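Local coordinates for protein cellulase (Xanthomonas axonopodis pv. citri, PDB 4W7W) that probably hydrolyses beta-1,4-glucosidic bonds of cellulose as a family 5 glycoside hydrolase with an (alpha/beta)8-barrel fold, and binds cello-oligosaccharide, at residues Val147-Met152 / Ala179-Leu184; Phe267-Asn272 / Trp296-Ala301; Ala278-Leu283 / Met325-Lys330. All blocks are in the same frame, centred on the assembly; numbering follows the deposited sequence.

Contact 1 of 3, residues Val147-Met152 / Ala179-Leu184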
ATOM      1  N   VAL A 147      -7.660  -9.420   7.087  1.00  6.53           N
ATOM      2  CA  VAL A 147      -7.711  -8.593   5.887  1.00  5.82           C
ATOM      3  C   VAL A 147      -7.784  -7.112   6.224  1.00  5.68           C
ATOM      4  O   VAL A 147      -8.596  -6.695   7.062  1.00  6.49           O
ATOM      5  CB  VAL A 147      -8.891  -9.015   5.001  1.00  6.60           C
ATOM      6  CG1 VAL A 147      -8.979  -8.110   3.783  1.00  7.58           C
ATOM      7  CG2 VAL A 147      -8.758 -10.466   4.580  1.00  8.43           C
ATOM      8  N   ILE A 148      -6.930  -6.342   5.551  1.00  5.47           N
ATOM      9  CA  ILE A 148      -6.866  -4.890   5.657  1.00  5.37           C
ATOM     10  C   ILE A 148      -7.217  -4.326   4.280  1.00  5.04           C
ATOM     11  O   ILE A 148      -6.780  -4.871   3.251  1.00  5.58           O
ATOM     12  CB  ILE A 148      -5.444  -4.462   6.097  1.00  5.22           C
ATOM     13  CG1 ILE A 148      -5.134  -4.997   7.499  1.00  5.74           C
ATOM     14  CG2 ILE A 148      -5.283  -2.964   6.034  1.00  5.07           C
ATOM     15  CD1 ILE A 148      -3.676  -4.917   7.883  1.00  6.27           C
ATOM     16  N   PHE A 149      -8.018  -3.253   4.250  1.00  5.06           N
ATOM     17  CA  PHE A 149      -8.494  -2.701   2.974  1.00  4.77           C
ATOM     18  C   PHE A 149      -7.633  -1.495   2.569  1.00  4.81           C
ATOM     19  O   PHE A 149      -7.735  -0.428   3.165  1.00  5.66           O
ATOM     20  CB  PHE A 149      -9.955  -2.289   3.082  1.00  4.74           C
ATOM     21  CG  PHE A 149     -10.892  -3.408   3.461  1.00  5.56           C
ATOM     22  CD1 PHE A 149     -10.703  -4.719   3.064  1.00  6.50           C
ATOM     23  CD2 PHE A 149     -12.028  -3.120   4.181  1.00  6.68           C
ATOM     24  CE1 PHE A 149     -11.621  -5.703   3.401  1.00  7.30           C
ATOM     25  CE2 PHE A 149     -12.951  -4.109   4.521  1.00  7.07           C
ATOM     26  CZ  PHE A 149     -12.752  -5.398   4.109  1.00  6.77           C
ATOM     27  N   GLY A 150      -6.795  -1.678   1.552  1.00  4.82           N
ATOM     28  CA  GLY A 150      -5.971  -0.592   1.006  1.00  5.03           C
ATOM     29  C   GLY A 150      -6.701   0.091  -0.129  1.00  4.76           C
ATOM     30  O   GLY A 150      -6.624  -0.328  -1.290  1.00  5.09           O
ATOM     31  N   LEU A 151      -7.433   1.145   0.206  1.00  4.70           N
ATOM     32  CA  LEU A 151      -8.408   1.727  -0.723  1.00  5.00           C
ATOM     33  C   LEU A 151      -7.906   2.027  -2.124  1.00  5.04           C
ATOM     34  O   LEU A 151      -8.627   1.810  -3.091  1.00  5.34           O
ATOM     35  CB  LEU A 151      -8.994   3.009  -0.147  1.00  5.39           C
ATOM     36  CG  LEU A 151      -9.726   2.875   1.185  1.00  6.01           C
ATOM     37  CD1 LEU A 151     -10.423   4.189   1.493  1.00  7.02           C
ATOM     38  CD2 LEU A 151     -10.691   1.687   1.173  1.00  7.17           C
ATOM     39  N   MET A 152      -6.708   2.603  -2.244  1.00  4.92           N
ATOM     40  CA  MET A 152      -6.242   2.988  -3.565  1.00  4.97           C
ATOM     41  C   MET A 152      -4.763   3.275  -3.548  1.00  4.69           C
ATOM     42  O   MET A 152      -4.301   4.119  -2.778  1.00  5.56           O
ATOM     43  CB  MET A 152      -6.948   4.264  -4.037  1.00  5.46           C
ATOM     44  CG  MET A 152      -6.563   4.712  -5.432  1.00  5.72           C
ATOM     45  SD  MET A 152      -6.902   3.513  -6.736  1.00  6.38           S
ATOM     46  CE  MET A 152      -8.694   3.507  -6.700  1.00  7.26           C
ATOM     47  N   ALA A 179     -18.539  -4.360   7.909  1.00  8.44           N
ATOM     48  CA  ALA A 179     -17.112  -4.657   8.008  1.00  8.59           C
ATOM     49  C   ALA A 179     -16.437  -3.739   9.011  1.00  7.79           C
ATOM     50  O   ALA A 179     -16.602  -2.511   8.965  1.00  8.74           O
ATOM     51  CB  ALA A 179     -16.463  -4.503   6.649  1.00  9.16           C
ATOM     52  N   LYS A 180     -15.629  -4.344   9.889  1.00  7.91           N
ATOM     53  CA  LYS A 180     -14.887  -3.620  10.917  1.00  8.38           C
ATOM     54  C   LYS A 180     -13.390  -3.566  10.621  1.00  7.75           C
ATOM     55  O   LYS A 180     -12.615  -3.065  11.425  1.00  8.73           O
ATOM     56  CB  LYS A 180     -15.132  -4.258  12.282  1.00 11.00           C
ATOM     57  CG  LYS A 180     -16.584  -4.231  12.718  1.00 14.46           C
ATOM     58  CD  LYS A 180     -16.784  -4.877  14.081  0.80 20.09           C
ATOM     59  CE  LYS A 180     -18.217  -4.723  14.578  0.80 27.91           C
ATOM     60  NZ  LYS A 180     -18.492  -5.588  15.755  0.80 36.94           N
ATOM     61  N   ASN A 181     -12.992  -4.052   9.451  1.00  7.16           N
ATOM     62  CA  ASN A 181     -11.594  -4.190   9.099  1.00  6.42           C
ATOM     63  C   ASN A 181     -10.888  -2.842   9.075  1.00  6.01           C
ATOM     64  O   ASN A 181     -11.495  -1.805   8.825  1.00  6.55           O
ATOM     65  CB  ASN A 181     -11.460  -4.798   7.704  1.00  6.57           C
ATOM     66  CG  ASN A 181     -12.253  -6.078   7.514  1.00  7.04           C
ATOM     67  OD1 ASN A 181     -13.478  -6.070   7.613  1.00  8.19           O
ATOM     68  ND2 ASN A 181     -11.574  -7.172   7.205  1.00  8.37           N
ATOM     69  N   LEU A 182      -9.580  -2.864   9.300  1.00  5.54           N
ATOM     70  CA  LEU A 182      -8.756  -1.675   9.151  1.00  5.71           C
ATOM     71  C   LEU A 182      -8.819  -1.204   7.704  1.00  5.28           C
ATOM     72  O   LEU A 182      -8.665  -2.014   6.772  1.00  5.78           O
ATOM     73  CB  LEU A 182      -7.309  -2.013   9.537  1.00  5.96           C
ATOM     74  CG  LEU A 182      -6.299  -0.868   9.383  1.00  6.26           C
ATOM     75  CD1 LEU A 182      -6.602   0.336  10.260  1.00  6.76           C
ATOM     76  CD2 LEU A 182      -4.911  -1.387   9.671  1.00  6.70           C
ATOM     77  N   ILE A 183      -9.030   0.100   7.524  1.00  5.15           N
ATOM     78  CA  ILE A 183      -9.007   0.745   6.221  1.00  5.02           C
ATOM     79  C   ILE A 183      -7.764   1.635   6.179  1.00  5.19           C
ATOM     80  O   ILE A 183      -7.564   2.473   7.067  1.00  6.17           O
ATOM     81  CB  ILE A 183     -10.266   1.612   5.991  1.00  5.25           C
ATOM     82  CG1 ILE A 183     -11.512   0.744   5.947  1.00  5.51           C
ATOM     83  CG2 ILE A 183     -10.120   2.399   4.698  1.00  6.17           C
ATOM     84  CD1 ILE A 183     -12.795   1.551   6.006  1.00  6.02           C
ATOM     85  N   LEU A 184      -6.964   1.468   5.130  1.00  4.74           N
ATOM     86  CA  LEU A 184      -5.823   2.338   4.850  1.00  4.89           C
ATOM     87  C   LEU A 184      -6.251   3.356   3.793  1.00  4.92           C
ATOM     88  O   LEU A 184      -6.601   2.991   2.670  1.00  5.30           O
ATOM     89  CB  LEU A 184      -4.616   1.554   4.348  1.00  5.16           C
ATOM     90  CG  LEU A 184      -4.116   0.470   5.300  1.00  5.69           C
ATOM     91  CD1 LEU A 184      -2.888  -0.189   4.699  1.00  7.00           C
ATOM     92  CD2 LEU A 184      -3.824   1.015   6.684  1.00  6.92           C
TER
HETATM   93  O   HOH W   1      -8.353  -5.469   9.533  1.00  8.03           O
HETATM   94  O   HOH W   2      -4.939   2.872   0.265  1.00  7.11           O

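Contact 2 of 3, residues Phe267-Asn272 / Trp296-Ala301. With BGC (beta-D-glucopyranose), chain B.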
ATOM      1  N   PHE A 267       7.919   2.004   0.567  1.00  5.31           N
ATOM      2  CA  PHE A 267       9.180   2.716   0.726  1.00  5.49           C
ATOM      3  C   PHE A 267      10.229   1.734   0.242  1.00  5.82           C
ATOM      4  O   PHE A 267       9.994   0.534   0.201  1.00  6.27           O
ATOM      5  CB  PHE A 267       9.455   3.158   2.178  1.00  6.02           C
ATOM      6  CG  PHE A 267       9.733   2.019   3.160  1.00  5.93           C
ATOM      7  CD1 PHE A 267       8.759   1.089   3.480  1.00  6.06           C
ATOM      8  CD2 PHE A 267      10.965   1.904   3.764  1.00  6.74           C
ATOM      9  CE1 PHE A 267       9.015   0.072   4.383  1.00  6.99           C
ATOM     10  CE2 PHE A 267      11.220   0.906   4.674  1.00  8.05           C
ATOM     11  CZ  PHE A 267      10.250  -0.020   4.988  1.00  6.91           C
ATOM     12  N   ALA A 268      11.393   2.249  -0.126  1.00  6.32           N
ATOM     13  CA  ALA A 268      12.498   1.414  -0.576  1.00  6.39           C
ATOM     14  C   ALA A 268      13.753   2.235  -0.557  1.00  6.72           C
ATOM     15  O   ALA A 268      13.712   3.467  -0.675  1.00  7.73           O
ATOM     16  CB  ALA A 268      12.273   0.900  -1.986  1.00  7.38           C
ATOM     17  N   THR A 269      14.869   1.528  -0.459  1.00  6.82           N
ATOM     18  CA  THR A 269      16.219   2.074  -0.549  1.00  7.18           C
ATOM     19  C   THR A 269      17.063   1.079  -1.323  1.00  7.77           C
ATOM     20  O   THR A 269      16.817  -0.129  -1.272  1.00  8.52           O
ATOM     21  CB  THR A 269      16.801   2.323   0.857  1.00  7.93           C
ATOM     22  OG1 THR A 269      16.752   1.125   1.634  1.00  8.16           O
ATOM     23  CG2 THR A 269      16.037   3.408   1.583  1.00  8.63           C
ATOM     24  N   ALA A 270      18.061   1.588  -2.034  1.00  8.69           N
ATOM     25  CA  ALA A 270      18.945   0.737  -2.813  1.00  8.71           C
ATOM     26  C   ALA A 270      20.096   0.218  -1.977  1.00  8.48           C
ATOM     27  O   ALA A 270      20.313   0.646  -0.842  1.00  9.53           O
ATOM     28  CB  ALA A 270      19.462   1.500  -4.011  1.00 10.47           C
ATOM     29  N   ASN A 271      20.827  -0.720  -2.557  1.00  8.48           N
ATOM     30  CA  ASN A 271      21.879  -1.402  -1.819  1.00  9.14           C
ATOM     31  C   ASN A 271      23.222  -0.692  -1.862  1.00  9.34           C
ATOM     32  O   ASN A 271      24.134  -1.103  -2.577  1.00 10.61           O
ATOM     33  CB  ASN A 271      22.026  -2.821  -2.365  1.00  9.59           C
ATOM     34  CG  ASN A 271      23.080  -3.615  -1.647  1.00 11.17           C
ATOM     35  OD1 ASN A 271      23.289  -3.434  -0.461  1.00 11.40           O
ATOM     36  ND2 ASN A 271      23.768  -4.473  -2.372  1.00 13.68           N
ATOM     37  N   ASN A 272      23.343   0.376  -1.078  1.00  9.14           N
ATOM     38  CA  ASN A 272      24.593   1.138  -0.982  1.00  9.57           C
ATOM     39  C   ASN A 272      24.685   1.779   0.394  1.00  8.96           C
ATOM     40  O   ASN A 272      23.679   1.870   1.095  1.00  8.76           O
ATOM     41  CB  ASN A 272      24.723   2.153  -2.137  1.00 10.25           C
ATOM     42  CG  ASN A 272      23.624   3.198  -2.172  1.00 11.21           C
ATOM     43  OD1 ASN A 272      23.474   4.010  -1.249  1.00 12.38           O
ATOM     44  ND2 ASN A 272      22.817   3.172  -3.240  1.00 12.63           N
ATOM     45  N   TRP A 296       4.581  -0.701   8.306  1.00  5.79           N
ATOM     46  CA  TRP A 296       5.143  -0.443   7.009  1.00  5.72           C
ATOM     47  C   TRP A 296       5.212  -1.715   6.200  1.00  5.15           C
ATOM     48  O   TRP A 296       5.286  -2.822   6.735  1.00  5.85           O
ATOM     49  CB  TRP A 296       6.553   0.163   7.115  1.00  6.12           C
ATOM     50  CG  TRP A 296       7.552  -0.503   8.012  1.00  6.27           C
ATOM     51  CD1 TRP A 296       7.951   0.002   9.206  1.00  7.48           C
ATOM     52  CD2 TRP A 296       8.340  -1.704   7.796  1.00  6.38           C
ATOM     53  NE1 TRP A 296       8.907  -0.794   9.764  1.00  7.48           N
ATOM     54  CE2 TRP A 296       9.178  -1.836   8.916  1.00  7.21           C
ATOM     55  CE3 TRP A 296       8.446  -2.647   6.763  1.00  6.51           C
ATOM     56  CZ2 TRP A 296      10.083  -2.896   9.049  1.00  8.02           C
ATOM     57  CZ3 TRP A 296       9.354  -3.698   6.908  1.00  7.26           C
ATOM     58  CH2 TRP A 296      10.153  -3.809   8.038  1.00  8.19           C
ATOM     59  N   THR A 297       5.222  -1.523   4.884  1.00  4.85           N
ATOM     60  CA  THR A 297       5.474  -2.597   3.923  1.00  4.96           C
ATOM     61  C   THR A 297       6.442  -2.095   2.860  1.00  5.00           C
ATOM     62  O   THR A 297       6.171  -1.158   2.125  1.00  5.53           O
ATOM     63  CB  THR A 297       4.180  -3.149   3.273  1.00  5.16           C
ATOM     64  OG1 THR A 297       3.285  -2.098   2.874  1.00  5.28           O
ATOM     65  CG2 THR A 297       3.429  -4.053   4.226  1.00  5.70           C
ATOM     66  N   TRP A 298       7.582  -2.768   2.787  1.00  4.94           N
ATOM     67  CA  TRP A 298       8.645  -2.470   1.831  1.00  5.21           C
ATOM     68  C   TRP A 298       8.202  -2.753   0.398  1.00  5.19           C
ATOM     69  O   TRP A 298       7.500  -3.737   0.140  1.00  5.82           O
ATOM     70  CB  TRP A 298       9.819  -3.377   2.167  1.00  5.82           C
ATOM     71  CG  TRP A 298      10.953  -3.370   1.199  1.00  5.81           C
ATOM     72  CD1 TRP A 298      11.083  -4.145   0.090  1.00  6.44           C
ATOM     73  CD2 TRP A 298      12.118  -2.553   1.256  1.00  6.06           C
ATOM     74  NE1 TRP A 298      12.271  -3.885  -0.542  1.00  6.44           N
ATOM     75  CE2 TRP A 298      12.935  -2.908   0.158  1.00  6.32           C
ATOM     76  CE3 TRP A 298      12.582  -1.587   2.144  1.00  6.57           C
ATOM     77  CZ2 TRP A 298      14.199  -2.337  -0.054  1.00  7.00           C
ATOM     78  CZ3 TRP A 298      13.820  -1.023   1.922  1.00  7.21           C
ATOM     79  CH2 TRP A 298      14.612  -1.403   0.835  1.00  6.95           C
ATOM     80  N   TRP A 299       8.651  -1.931  -0.532  1.00  5.28           N
ATOM     81  CA  TRP A 299       8.473  -2.175  -1.957  1.00  5.78           C
ATOM     82  C   TRP A 299       9.818  -2.641  -2.519  1.00  5.67           C
ATOM     83  O   TRP A 299      10.741  -1.841  -2.573  1.00  6.81           O
ATOM     84  CB  TRP A 299       8.009  -0.912  -2.696  1.00  5.96           C
ATOM     85  CG  TRP A 299       7.714  -1.244  -4.131  1.00  6.06           C
ATOM     86  CD1 TRP A 299       8.620  -1.313  -5.152  1.00  7.14           C
ATOM     87  CD2 TRP A 299       6.479  -1.702  -4.658  1.00  6.11           C
ATOM     88  NE1 TRP A 299       8.004  -1.753  -6.297  1.00  7.89           N
ATOM     89  CE2 TRP A 299       6.690  -2.011  -6.017  1.00  6.75           C
ATOM     90  CE3 TRP A 299       5.215  -1.897  -4.113  1.00  6.15           C
ATOM     91  CZ2 TRP A 299       5.667  -2.488  -6.839  1.00  7.00           C
ATOM     92  CZ3 TRP A 299       4.201  -2.390  -4.918  1.00  6.34           C
ATOM     93  CH2 TRP A 299       4.430  -2.668  -6.265  1.00  6.81           C
ATOM     94  N   ALA A 300       9.974  -3.896  -2.956  1.00  5.88           N
ATOM     95  CA  ALA A 300       8.971  -4.960  -3.021  1.00  5.57           C
ATOM     96  C   ALA A 300       9.676  -6.303  -3.104  1.00  5.78           C
ATOM     97  O   ALA A 300      10.889  -6.391  -3.318  1.00  6.69           O
ATOM     98  CB  ALA A 300       8.087  -4.790  -4.251  1.00  5.98           C
ATOM     99  N   ALA A 301       8.874  -7.352  -2.987  1.00  5.72           N
ATOM    100  CA  ALA A 301       9.262  -8.691  -3.357  1.00  6.25           C
ATOM    101  C   ALA A 301       8.283  -9.209  -4.397  1.00  6.38           C
ATOM    102  O   ALA A 301       7.565  -8.421  -5.026  1.00  6.85           O
ATOM    103  CB  ALA A 301       9.380  -9.574  -2.124  1.00  7.56           C
TER
HETATM  104  C2  BGC B   1       8.398  -0.503 -10.909  1.00 20.53           C
HETATM  105  C3  BGC B   1       7.871  -1.010 -12.251  1.00 20.35           C
HETATM  106  C4  BGC B   1       6.797  -2.087 -12.092  1.00 17.87           C
HETATM  107  C5  BGC B   1       5.765  -1.660 -11.063  1.00 16.00           C
HETATM  108  C6  BGC B   1       4.821  -2.798 -10.711  1.00 13.53           C
HETATM  109  C1  BGC B   1       7.246  -0.110  -9.998  1.00 22.06           C
HETATM  110  O1  BGC B   1       7.714   0.266  -8.693  1.00 26.46           O
HETATM  111  O2  BGC B   1       9.260   0.628 -11.112  1.00 29.01           O
HETATM  112  O3  BGC B   1       8.974  -1.497 -13.026  1.00 26.24           O
HETATM  113  O4  BGC B   1       6.089  -2.279 -13.314  1.00 20.32           O
HETATM  114  O5  BGC B   1       6.404  -1.242  -9.856  1.00 18.63           O
HETATM  115  O6  BGC B   1       3.791  -2.264  -9.914  1.00 10.89           O

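Contact 3 of 3, residues Ala278-Leu283 / Met325-Lys330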
ATOM      1  N   ALA A 278      20.235   5.560   5.589  1.00  8.31           N
ATOM      2  CA  ALA A 278      18.920   6.197   5.522  1.00  7.98           C
ATOM      3  C   ALA A 278      17.818   5.235   5.904  1.00  7.85           C
ATOM      4  O   ALA A 278      16.844   5.618   6.553  1.00  8.66           O
ATOM      5  CB  ALA A 278      18.686   6.761   4.142  1.00  8.50           C
ATOM      6  N   LEU A 279      17.964   3.984   5.491  1.00  7.43           N
ATOM      7  CA  LEU A 279      16.988   2.955   5.807  1.00  7.56           C
ATOM      8  C   LEU A 279      16.940   2.707   7.308  1.00  7.28           C
ATOM      9  O   LEU A 279      15.862   2.721   7.920  1.00  8.02           O
ATOM     10  CB  LEU A 279      17.305   1.669   5.038  1.00  7.13           C
ATOM     11  CG  LEU A 279      16.384   0.497   5.341  1.00  7.10           C
ATOM     12  CD1 LEU A 279      14.935   0.843   5.030  1.00  6.84           C
ATOM     13  CD2 LEU A 279      16.811  -0.737   4.583  1.00  7.77           C
ATOM     14  N   GLU A 280      18.112   2.502   7.908  1.00  7.82           N
ATOM     15  CA  GLU A 280      18.184   2.326   9.349  1.00  8.46           C
ATOM     16  C   GLU A 280      17.521   3.515  10.050  1.00  8.36           C
ATOM     17  O   GLU A 280      16.761   3.360  11.018  1.00  8.62           O
ATOM     18  CB  GLU A 280      19.646   2.203   9.799  1.00  9.29           C
ATOM     19  CG  GLU A 280      20.358   0.938   9.339  1.00 10.97           C
ATOM     20  CD  GLU A 280      20.312  -0.224  10.322  1.00 11.13           C
ATOM     21  OE1 GLU A 280      19.503  -0.217  11.281  1.00 15.52           O
ATOM     22  OE2 GLU A 280      21.048  -1.194  10.082  1.00 12.83           O
ATOM     23  N   GLY A 281      17.808   4.717   9.558  1.00  8.20           N
ATOM     24  CA  GLY A 281      17.274   5.911  10.199  1.00  8.70           C
ATOM     25  C   GLY A 281      15.766   6.003  10.125  1.00  8.80           C
ATOM     26  O   GLY A 281      15.103   6.395  11.093  1.00  9.49           O
ATOM     27  N   MET A 282      15.187   5.651   8.981  1.00  8.96           N
ATOM     28  CA  MET A 282      13.744   5.754   8.841  1.00  9.57           C
ATOM     29  C   MET A 282      13.024   4.646   9.604  1.00  8.46           C
ATOM     30  O   MET A 282      11.974   4.902  10.203  1.00  8.68           O
ATOM     31  CB  MET A 282      13.361   5.908   7.374  1.00 12.39           C
ATOM     32  CG  MET A 282      13.384   4.698   6.517  1.00 12.91           C
ATOM     33  SD  MET A 282      13.185   5.199   4.778  0.70 11.11           S
ATOM     34  CE  MET A 282      11.574   5.955   4.787  1.00 14.97           C
ATOM     35  N   LEU A 283      13.597   3.443   9.652  1.00  8.02           N
ATOM     36  CA  LEU A 283      13.007   2.363  10.440  1.00  8.26           C
ATOM     37  C   LEU A 283      13.077   2.672  11.933  1.00  7.96           C
ATOM     38  O   LEU A 283      12.111   2.451  12.673  1.00  9.04           O
ATOM     39  CB  LEU A 283      13.708   1.052  10.111  1.00  8.00           C
ATOM     40  CG  LEU A 283      13.528   0.542   8.683  1.00  8.34           C
ATOM     41  CD1 LEU A 283      14.421  -0.649   8.445  1.00  9.81           C
ATOM     42  CD2 LEU A 283      12.099   0.161   8.414  1.00  9.80           C
ATOM     43  N   MET A 325      17.262  -7.008   3.145  1.00  8.26           N
ATOM     44  CA  MET A 325      16.556  -7.825   4.098  1.00  8.67           C
ATOM     45  C   MET A 325      17.294  -7.961   5.416  1.00  8.06           C
ATOM     46  O   MET A 325      16.652  -8.114   6.446  1.00  9.43           O
ATOM     47  CB  MET A 325      16.297  -9.215   3.525  1.00  9.48           C
ATOM     48  CG  MET A 325      15.577 -10.163   4.484  1.00 11.37           C
ATOM     49  SD  MET A 325      14.056  -9.525   5.208  0.70 10.23           S
ATOM     50  CE  MET A 325      13.362  -9.179   3.626  1.00 10.34           C
ATOM     51  N   ALA A 326      18.617  -7.905   5.400  1.00  8.13           N
ATOM     52  CA  ALA A 326      19.357  -7.987   6.644  1.00  8.30           C
ATOM     53  C   ALA A 326      19.052  -6.814   7.571  1.00  9.70           C
ATOM     54  O   ALA A 326      19.204  -6.916   8.775  1.00 15.14           O
ATOM     55  CB  ALA A 326      20.838  -8.064   6.363  1.00  9.24           C
ATOM     56  N   ILE A 327      18.661  -5.684   7.004  1.00  7.41           N
ATOM     57  CA  ILE A 327      18.245  -4.537   7.796  1.00  7.66           C
ATOM     58  C   ILE A 327      16.767  -4.644   8.164  1.00  7.92           C
ATOM     59  O   ILE A 327      16.407  -4.499   9.331  1.00  8.69           O
ATOM     60  CB  ILE A 327      18.567  -3.214   7.073  1.00  8.07           C
ATOM     61  CG1 ILE A 327      20.097  -3.074   6.969  1.00  8.82           C
ATOM     62  CG2 ILE A 327      17.995  -2.034   7.849  1.00  8.25           C
ATOM     63  CD1 ILE A 327      20.560  -2.026   5.994  1.00  9.77           C
ATOM     64  N   LEU A 328      15.917  -4.927   7.191  1.00  7.62           N
ATOM     65  CA  LEU A 328      14.490  -5.045   7.475  1.00  7.78           C
ATOM     66  C   LEU A 328      14.208  -6.044   8.581  1.00  8.33           C
ATOM     67  O   LEU A 328      13.381  -5.802   9.458  1.00  8.95           O
ATOM     68  CB  LEU A 328      13.707  -5.433   6.219  1.00  8.71           C
ATOM     69  CG  LEU A 328      13.741  -4.444   5.060  1.00  8.43           C
ATOM     70  CD1 LEU A 328      13.051  -5.044   3.850  1.00 10.67           C
ATOM     71  CD2 LEU A 328      13.102  -3.122   5.431  1.00  8.37           C
ATOM     72  N   SER A 329      14.871  -7.195   8.532  1.00  8.97           N
ATOM     73  CA  SER A 329      14.623  -8.266   9.478  0.50 10.07           C
ATOM     74  C   SER A 329      14.958  -7.855  10.919  1.00 10.64           C
ATOM     75  O   SER A 329      14.377  -8.360  11.862  1.00 12.03           O
ATOM     76  CB  SER A 329      15.437  -9.497   9.064  0.50 11.85           C
ATOM     77  OG  SER A 329      15.043 -10.660   9.764  0.50 14.75           O
ATOM     78  N   LYS A 330      15.908  -6.934  11.093  1.00 11.23           N
ATOM     79  CA  LYS A 330      16.231  -6.443  12.454  1.00 12.26           C
ATOM     80  C   LYS A 330      15.096  -5.674  13.122  1.00 12.79           C
ATOM     81  O   LYS A 330      15.072  -5.553  14.343  1.00 16.24           O
ATOM     82  CB  LYS A 330      17.438  -5.504  12.434  1.00 14.45           C
ATOM     83  CG  LYS A 330      18.713  -6.204  12.063  1.00 17.45           C
ATOM     84  CD  LYS A 330      19.943  -5.367  12.382  1.00 16.45           C
ATOM     85  CE  LYS A 330      19.959  -4.056  11.601  1.00 15.79           C
ATOM     86  NZ  LYS A 330      21.314  -3.436  11.576  1.00 16.60           N
TER
HETATM   87  O   HOH W   3      20.037  -1.426  13.769  1.00 37.02           O

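Contact 1 of 3, residues Val147-Met152 / Ala179-Leu184
The phenyl ring of F149 lies against the side-chain amide of N181, the two planes only 25° apart and stacked, with F149 CZ 3.5 Å from N181 CG. N181 CB sits over the same ring face, offset toward the rim, in a CH-pi contact, while the methyl of A179 and CG1 of I183 approach the ring near its plane. The amide cannot turn freely, because N181 ND2 donates a nearly straight bond of 3.0 Å to V147 O. That oxygen lies in the plane of the amide, whereas the donor stands above the carbonyl plane of V147; a second bond from ND2, to F141 O, further fixes the rotation.

Beyond this clasp the two chains run as neighbouring parallel strands of the barrel, with F149 N to L182 O at 2.9 Å, L184 N to F149 O at 2.8 Å and L151 N reaching L184 O. The side chain of I148 lies alongside that of L182, pointing the same way. Its CG2, anti to the backbone N, also presses on L184 CG at 3.7 Å. L151 meets I183 obliquely, CG and both methyls gathered round I183 CG2, on the side facing helix 160-176, which completes this beta-alpha-beta crossover.

A water accepts from L182 N and donates to V147 O, so that V147 O receives both this water and the N181 amide. The buried V147 O is thus doubly gripped, L182 N is satisfied by the same water and N181 O by R175, while the F149 ring shields the amide on one face.

Contact 2 of 3, residues Phe267-Asn272 / Trp296-Ala301
With chi1 of 68°, F267 holds its ring between its own backbone N and carbonyl carbon, which brings CZ to 3.6 Å from CE3 of W296; a comparable first torsion in W296, 49°, turns its indole so that one face meets the F267 edge. W298 instead extends its indole anti to the backbone N. The outcome is an aromatic cluster of two edge-to-face pairs in sequence: the F267-W296 pair is offset, while the edge of the W298 six-membered ring points at the face of F267, centroids 5.4 Å apart and planes at 82°. A268 CA packs over a face of that same W298 ring in a CH-pi contact, and T269 OG1 lies at the indole edge, 3.4 Å from W298 CH2.

One backbone bond joins the chains, from W299 N to F267 O at 2.9 Å. The peptide between W299 and A300 is cis, and the chain turns a corner at W299. The indole of W299 leads away from F267 toward the bound sugar, with NE1 3.1 Å from BGC O1 and weakly hydrogen-bonded to Y309 OH; E33 hydrogen-bonds the same glucose, and W305 meets the W299 ring.

Strands 262-268 and 293-301 are adjacent in the barrel, and helix 273-288 connects them. L279 of that helix touches F267 and T269, L283 and M286 touch W296, and strand 24-29 flanks strand 293-301 across the closure of the barrel.

Contact 3 of 3, residues Ala278-Leu283 / Met325-Lys330
L279 and I327 meet where two helices pack on the outside of the (alpha/beta)8 barrel: helix 273-288, the crossover between strands 262-268 and 293-301, and the short helix 325-328 near the C-terminus. Beside this apolar seam, E280 and K330 form a salt bridge, with K330 NZ donating to E280 OE2 at 2.7 Å. OE2 accepts through its syn lone pair, on the side of OE1. Two bends bring the charges together, one in E280 at chi2 (-93°) and one in K330 at chi3 (-62°), and the two side chains cross at about a right angle.

E280 OE1 is engaged as well. It accepts from a water at 2.8 Å and is hydrogen-bonded to the hydroxyl of Y331, so both carboxylate oxygens have partners. The same water makes a weak bond with K330 NZ, closing a ring of contacts around the ion pair. Within helix 273-288 the backbone bonds M282 N to A278 O and L283 N to L279 O are intact, and E280 O also pairs with T284 OG1. In segment 325-330, S329 N bonds M325 O.

Inward from the charges, I327 carries the apolar part. Its CG2 branch reaches between L279 and L283 of the longer helix and approaches L279 CD2 to 3.7 Å. E280 CD lies almost as near to this methyl. L328, from the next position, completes the seam with its CD2 methyl 4.1 Å from L283 CD1.

In the fold
Contacts 1 and 2 each join neighbouring strands of the same closed barrel, on opposite sides of the chain's centre, with their centres 22 Å apart and no touch between them. Contact 3 lies outside contact 2, its centre 9 Å away, and the two share one core, to which the short helix adds L328, its CD2 packing on W298 CE3 at 3.7 Å. Contact 2 thus runs from this helical layer to the cellopentaose site, where W299 belongs to the glycan pocket with E33, W305 and Y309. Contact 1 is about 26 Å from contact 3, centre to centre.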